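Local coordinates for protein glycosyl hydrolase, BNR repeat (Ralstonia eutropha, PDB 3B7F) that is of unproven function but, as a seven-bladed beta-propeller protein with BNR repeats, may act as a glycosyl hydrolase, at residues A[212-220]-A[227-235]; A[175-183]-A[192-200]. All blocks are in the same frame, centred on the assembly; numbering follows the deposited sequence.

Contact 1: A[212-220]-A[227-235]. With EDO (1,2-ethanediol), chain F; EDO (1,2-ethanediol), chain R.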
# COMPACT_ATOMS: atom_id res chain seq x y z
N LYS A 212 -5.94 2.87 19.46
CA LYS A 212 -5.59 4.23 19.89
C LYS A 212 -4.93 5.00 18.73
O LYS A 212 -4.21 4.39 17.93
CB LYS A 212 -4.64 4.18 21.10
CG LYS A 212 -5.27 3.72 22.43
N PRO A 213 -5.18 6.32 18.60
CA PRO A 213 -4.49 7.06 17.51
C PRO A 213 -2.99 7.17 17.74
O PRO A 213 -2.55 7.18 18.87
CB PRO A 213 -5.16 8.43 17.55
CG PRO A 213 -5.66 8.57 18.95
CD PRO A 213 -6.08 7.20 19.37
N LEU A 214 -2.22 7.19 16.64
CA LEU A 214 -0.77 7.36 16.69
C LEU A 214 -0.36 8.28 15.54
O LEU A 214 0.13 7.84 14.51
CB LEU A 214 -0.08 6.00 16.61
CG LEU A 214 1.44 5.94 16.82
CD1 LEU A 214 1.82 6.44 18.21
CD2 LEU A 214 1.90 4.51 16.63
N ASN A 215 -0.63 9.57 15.72
CA ASN A 215 -0.35 10.61 14.75
C ASN A 215 0.55 11.72 15.25
O ASN A 215 0.73 12.68 14.54
CB ASN A 215 -1.69 11.20 14.32
CG ASN A 215 -2.56 10.18 13.67
OD1 ASN A 215 -2.22 9.69 12.61
ND2 ASN A 215 -3.69 9.84 14.30
N ARG A 216 1.19 11.57 16.40
CA ARG A 216 1.98 12.66 16.97
C ARG A 216 3.17 13.02 16.09
O ARG A 216 3.92 12.13 15.68
CB ARG A 216 2.48 12.28 18.37
CG ARG A 216 3.22 13.39 19.15
CD ARG A 216 3.71 12.83 20.50
NE ARG A 216 4.48 13.82 21.25
N GLY A 217 3.32 14.32 15.82
CA GLY A 217 4.39 14.88 14.99
C GLY A 217 4.02 15.05 13.53
O GLY A 217 4.74 15.71 12.77
N CYS A 218 2.87 14.51 13.13
CA CYS A 218 2.39 14.55 11.75
C CYS A 218 1.48 15.75 11.51
O CYS A 218 0.57 15.97 12.26
CB CYS A 218 1.65 13.23 11.51
SG CYS A 218 1.16 12.90 9.86
N ALA A 219 1.72 16.54 10.47
CA ALA A 219 0.82 17.67 10.15
C ALA A 219 -0.51 17.17 9.55
O ALA A 219 -0.60 16.06 9.04
CB ALA A 219 1.47 18.60 9.19
N ALA A 220 -1.53 18.02 9.67
CA ALA A 220 -2.87 17.83 9.12
C ALA A 220 -3.34 19.24 8.77
O ALA A 220 -4.32 19.79 9.31
CB ALA A 220 -3.80 17.16 10.11
N ASN A 227 -3.06 20.37 15.00
CA ASN A 227 -2.45 19.71 16.15
C ASN A 227 -3.44 18.94 16.97
O ASN A 227 -3.50 19.09 18.18
CB ASN A 227 -1.68 20.76 16.98
CG ASN A 227 -0.60 21.48 16.14
OD1 ASN A 227 0.09 20.85 15.30
ND2 ASN A 227 -0.46 22.78 16.33
N VAL A 228 -4.21 18.10 16.30
CA VAL A 228 -5.19 17.25 16.93
C VAL A 228 -4.62 15.82 16.94
O VAL A 228 -3.58 15.55 16.35
CB VAL A 228 -6.59 17.33 16.26
CG1 VAL A 228 -7.24 18.65 16.63
CG2 VAL A 228 -6.51 17.13 14.73
N GLU A 229 -5.31 14.95 17.66
CA GLU A 229 -4.89 13.56 17.88
C GLU A 229 -5.10 12.64 16.69
O GLU A 229 -4.37 11.64 16.53
CB GLU A 229 -5.69 12.99 19.07
CG GLU A 229 -5.45 13.69 20.39
CD GLU A 229 -4.24 13.15 21.11
OE1 GLU A 229 -4.38 12.03 21.68
OE2 GLU A 229 -3.19 13.83 21.11
N PHE A 230 -6.15 12.96 15.93
CA PHE A 230 -6.58 12.19 14.78
C PHE A 230 -7.31 13.12 13.80
O PHE A 230 -7.63 14.28 14.13
CB PHE A 230 -7.44 10.99 15.21
CG PHE A 230 -8.69 11.37 15.97
CD1 PHE A 230 -9.85 11.77 15.30
CD2 PHE A 230 -8.72 11.30 17.38
CE1 PHE A 230 -11.01 12.10 16.00
CE2 PHE A 230 -9.86 11.63 18.09
CZ PHE A 230 -11.01 12.05 17.39
N GLY A 231 -7.62 12.58 12.63
CA GLY A 231 -8.23 13.28 11.51
C GLY A 231 -7.29 13.37 10.31
O GLY A 231 -7.70 13.80 9.22
N HIS A 232 -6.06 12.93 10.51
CA HIS A 232 -4.94 12.99 9.54
C HIS A 232 -5.17 12.15 8.29
O HIS A 232 -6.03 11.27 8.28
CB HIS A 232 -3.66 12.52 10.22
CG HIS A 232 -3.30 13.31 11.46
ND1 HIS A 232 -3.97 13.14 12.65
CD2 HIS A 232 -2.39 14.28 11.67
CE1 HIS A 232 -3.48 13.98 13.55
NE2 HIS A 232 -2.52 14.68 12.97
N ASP A 233 -4.40 12.42 7.23
CA ASP A 233 -4.54 11.70 5.96
C ASP A 233 -3.24 11.01 5.51
O ASP A 233 -2.56 11.46 4.57
CB ASP A 233 -5.09 12.64 4.86
CG ASP A 233 -5.44 11.91 3.56
OD1 ASP A 233 -5.64 10.68 3.58
OD2 ASP A 233 -5.51 12.59 2.50
N PRO A 234 -2.86 9.90 6.21
CA PRO A 234 -1.76 9.10 5.73
C PRO A 234 -2.20 8.44 4.45
O PRO A 234 -3.39 8.10 4.33
CB PRO A 234 -1.60 8.03 6.80
CG PRO A 234 -2.92 7.91 7.44
CD PRO A 234 -3.39 9.35 7.47
N HIS A 235 -1.27 8.32 3.50
CA HIS A 235 -1.52 7.65 2.23
C HIS A 235 -1.00 6.21 2.21
O HIS A 235 -1.67 5.31 1.74
CB HIS A 235 -0.93 8.43 1.05
CG HIS A 235 -1.61 9.74 0.79
ND1 HIS A 235 -1.05 10.73 0.02
CD2 HIS A 235 -2.79 10.24 1.24
CE1 HIS A 235 -1.87 11.77 -0.03
NE2 HIS A 235 -2.93 11.50 0.70
C1 EDO F . -1.47 11.17 18.84
O1 EDO F . -2.56 10.65 18.07
C2 EDO F . -0.77 10.11 19.67
O2 EDO F . 0.50 9.69 19.15
C1 EDO R . 0.18 16.23 15.12
O1 EDO R . -1.12 16.55 14.55
C2 EDO R . 0.17 16.18 16.64
O2 EDO R . 1.50 16.41 17.12
O HOH W 1 -2.33 14.31 7.71

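Contact 2: A[175-183]-A[192-200]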
# COMPACT_ATOMS: atom_id res chain seq x y z
N ASP A 175 -12.91 8.65 -4.63
CA ASP A 175 -13.48 7.28 -4.68
C ASP A 175 -14.23 6.91 -3.38
O ASP A 175 -15.03 5.96 -3.37
CB ASP A 175 -12.39 6.21 -4.93
CG ASP A 175 -11.91 6.15 -6.40
OD1 ASP A 175 -12.40 6.92 -7.27
OD2 ASP A 175 -11.02 5.30 -6.69
N GLY A 176 -13.93 7.65 -2.30
CA GLY A 176 -14.53 7.47 -0.98
C GLY A 176 -13.40 7.29 0.03
O GLY A 176 -12.28 7.01 -0.36
N PRO A 177 -13.70 7.42 1.33
CA PRO A 177 -12.68 7.26 2.35
C PRO A 177 -12.37 5.77 2.53
O PRO A 177 -13.21 4.93 2.26
CB PRO A 177 -13.35 7.86 3.58
CG PRO A 177 -14.76 7.53 3.41
CD PRO A 177 -15.02 7.67 1.93
N LYS A 178 -11.18 5.45 2.98
CA LYS A 178 -10.75 4.05 3.01
C LYS A 178 -9.77 3.73 4.11
O LYS A 178 -9.08 4.60 4.63
CB LYS A 178 -10.09 3.71 1.67
CG LYS A 178 -8.79 4.48 1.45
CD LYS A 178 -8.38 4.56 0.01
CE LYS A 178 -9.19 5.49 -0.81
NZ LYS A 178 -8.36 5.96 -1.96
N MSE A 179 -9.71 2.43 4.39
CA MSE A 179 -8.83 1.84 5.36
C MSE A 179 -7.69 1.24 4.55
O MSE A 179 -7.92 0.54 3.56
CB MSE A 179 -9.62 0.75 6.10
CG MSE A 179 -8.86 -0.28 6.91
SE MSE A 179 -8.57 0.06 8.73
CE MSE A 179 -10.37 0.27 9.40
N HIS A 180 -6.46 1.50 4.97
CA HIS A 180 -5.31 0.99 4.24
C HIS A 180 -4.18 0.73 5.22
O HIS A 180 -4.39 0.79 6.42
CB HIS A 180 -4.94 2.02 3.15
CG HIS A 180 -4.61 3.38 3.67
ND1 HIS A 180 -3.41 3.68 4.27
CD2 HIS A 180 -5.32 4.54 3.63
CE1 HIS A 180 -3.40 4.96 4.62
NE2 HIS A 180 -4.54 5.51 4.23
N SER A 181 -3.01 0.40 4.68
CA SER A 181 -1.80 0.22 5.45
C SER A 181 -1.98 -0.61 6.73
O SER A 181 -1.57 -0.19 7.81
CB SER A 181 -1.23 1.60 5.78
OG SER A 181 -1.03 2.34 4.60
N ILE A 182 -2.59 -1.79 6.56
CA ILE A 182 -2.80 -2.73 7.65
C ILE A 182 -1.48 -3.50 7.78
O ILE A 182 -1.02 -4.20 6.86
CB ILE A 182 -4.01 -3.65 7.42
CG1 ILE A 182 -5.30 -2.84 7.28
CG2 ILE A 182 -4.17 -4.64 8.60
CD1 ILE A 182 -6.48 -3.64 6.72
N LEU A 183 -0.88 -3.35 8.94
CA LEU A 183 0.42 -3.88 9.25
C LEU A 183 0.33 -4.82 10.46
O LEU A 183 -0.19 -4.41 11.48
CB LEU A 183 1.32 -2.69 9.59
CG LEU A 183 1.95 -1.76 8.54
CD1 LEU A 183 1.20 -1.64 7.24
CD2 LEU A 183 2.28 -0.38 9.20
N LEU A 192 -0.77 -4.47 15.88
CA LEU A 192 -1.29 -4.06 14.60
C LEU A 192 -1.30 -2.56 14.46
O LEU A 192 -1.50 -1.86 15.45
CB LEU A 192 -2.75 -4.52 14.47
CG LEU A 192 -3.06 -6.01 14.68
CD1 LEU A 192 -4.56 -6.26 14.54
CD2 LEU A 192 -2.22 -6.88 13.70
N TYR A 193 -1.08 -2.11 13.22
CA TYR A 193 -1.18 -0.71 12.82
C TYR A 193 -2.15 -0.66 11.63
O TYR A 193 -2.23 -1.62 10.86
CB TYR A 193 0.15 -0.08 12.39
CG TYR A 193 1.25 0.05 13.43
CD1 TYR A 193 1.23 1.05 14.41
CD2 TYR A 193 2.37 -0.79 13.37
CE1 TYR A 193 2.29 1.17 15.33
CE2 TYR A 193 3.40 -0.67 14.26
CZ TYR A 193 3.36 0.28 15.24
OH TYR A 193 4.43 0.33 16.07
N ILE A 194 -2.89 0.44 11.51
CA ILE A 194 -3.79 0.66 10.37
C ILE A 194 -3.69 2.13 9.98
O ILE A 194 -3.27 2.96 10.77
CB ILE A 194 -5.27 0.25 10.64
CG1 ILE A 194 -5.90 1.06 11.79
CG2 ILE A 194 -5.38 -1.29 10.88
CD1 ILE A 194 -7.37 0.68 12.11
N GLY A 195 -4.07 2.44 8.74
CA GLY A 195 -4.06 3.81 8.23
C GLY A 195 -5.44 4.09 7.68
O GLY A 195 -6.09 3.22 7.13
N MSE A 196 -5.91 5.31 7.87
CA MSE A 196 -7.20 5.66 7.37
C MSE A 196 -7.15 7.02 6.70
O MSE A 196 -6.61 7.96 7.25
CB MSE A 196 -8.20 5.71 8.50
CG MSE A 196 -8.26 4.47 9.27
SE MSE A 196 -9.89 4.42 10.23
CE MSE A 196 -9.94 6.11 11.02
N SER A 197 -7.75 7.07 5.52
CA SER A 197 -7.86 8.27 4.74
C SER A 197 -9.35 8.64 4.73
O SER A 197 -10.10 8.04 3.99
CB SER A 197 -7.31 8.05 3.34
OG SER A 197 -5.90 7.86 3.43
N SER A 198 -9.82 9.55 5.59
CA SER A 198 -9.05 10.27 6.63
C SER A 198 -9.24 9.59 7.98
O SER A 198 -10.09 8.70 8.13
CB SER A 198 -9.45 11.73 6.69
OG SER A 198 -10.84 11.85 6.91
N GLY A 199 -8.41 10.00 8.94
CA GLY A 199 -8.44 9.48 10.31
C GLY A 199 -7.07 9.44 10.95
O GLY A 199 -6.92 9.85 12.08
N GLY A 200 -6.09 8.89 10.23
CA GLY A 200 -4.74 8.77 10.74
C GLY A 200 -4.26 7.35 10.85
O GLY A 200 -4.87 6.42 10.30

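Contact 1: A[212-220]-A[227-235]
Asn215 lies flat against the imidazole of His232: its CB sits over one ring face, 3.6 Å from the ring centroid, and the amide and ring planes are only 16° apart. The two side chains run past each other in opposite directions. In the same pose Asn215 ND2 gives a nearly straight hydrogen bond to Glu229 O at 2.9 Å, meeting a lone pair in the carbonyl plane, while Asn215 OD1 takes the backbone N-H of Val201; both ends of the amide are held, which fixes its flip. With its CG anti to the carbonyl carbon (chi1 -57°), His232 turns its ring edge to Cys218 O and Ala219 O, and Ala220 CB comes within 3.6 Å of His232 CD2. His232 ND1 is buried without a partner. Pro213 CB rests 4.2 Å from Phe230 CB. The contact joins the outermost strand of one propeller blade, 212-213, and the type II turn Asn215 to Cys218 after it, to the connection entering the next blade at strand 234-239. Two ethanediol molecules, probably from the crystallisation liquor, fill in between: His232 NE2 donates to O1 of one (chain R) at 2.8 Å, and O1 of the other (chain F) donates to Glu229 O. A water bridges Ala219 O and Asp233 N. Trp165 meets the Phe230 ring edge-to-face.

Contact 2: A[175-183]-A[192-200]
His180 and Ser197 meet on one face of an antiparallel strand pair, where the His180 ring lies across the neighbouring strand above Gly195. With no side chain at Gly195, the ring settles directly on its backbone: Gly195 O sits 3.7 Å from the ring plane, over its centre, and His180 CE1 is 3.8 Å from Gly195 CA. Placing CG between the backbone N and the carbonyl carbon (chi1 59°) brings the imidazole over the Gly195 backbone and His180 NE2 to Ser197 OG, a 2.8 Å hydrogen bond lying close to the ring plane but bent at the hydrogen (139°). At the other nitrogen ND1 is hydrogen-bonded to Ser181 OG, so the ring is held at both ends. Beneath it, paired backbone bonds link Lys178 with Ser197, and His180 with Gly195; a beta bulge between His180 and Leu183 shifts the register by one before Leu183 pairs with Tyr193. There Leu183 CD2 leans on Tyr193 CB at 3.8 Å. The reverse side is apolar. Met179, present as selenomethionine and bent at chi2 and chi3, lays its SE against Ile194 CD1 at 3.6 Å, and Ile194 CG2 meets Ile182 CG1, each pair crossing at a slant. This hairpin forms the first two strands of a propeller blade; helix 154-157, through Phe156, and Leu140 of strand 139-143 pack on its apolar face, while Phe118 and Trp119 of strand 116-122 touch His180.

Contact 2 is the more deeply buried, pairing the two inner strands of a blade, its centre about 10 Å from the chain centre; contact 1, about 18 Å out, is partly buried and ties that blade's outermost strand and following turn to the lead-in of the next. Contact 2 relies on a bulged antiparallel backbone ladder and apolar packing, contact 1 on one side-chain amide and a stacked imidazole. They meet where Gly231 and His232 both face Gly199 in a G1 beta bulge, so the 227-235 segment bonds to the end of 192-200. Asp233 OD1 also reaches Ser197 OG, connecting the segment of contact 1 to the polar face of contact 2.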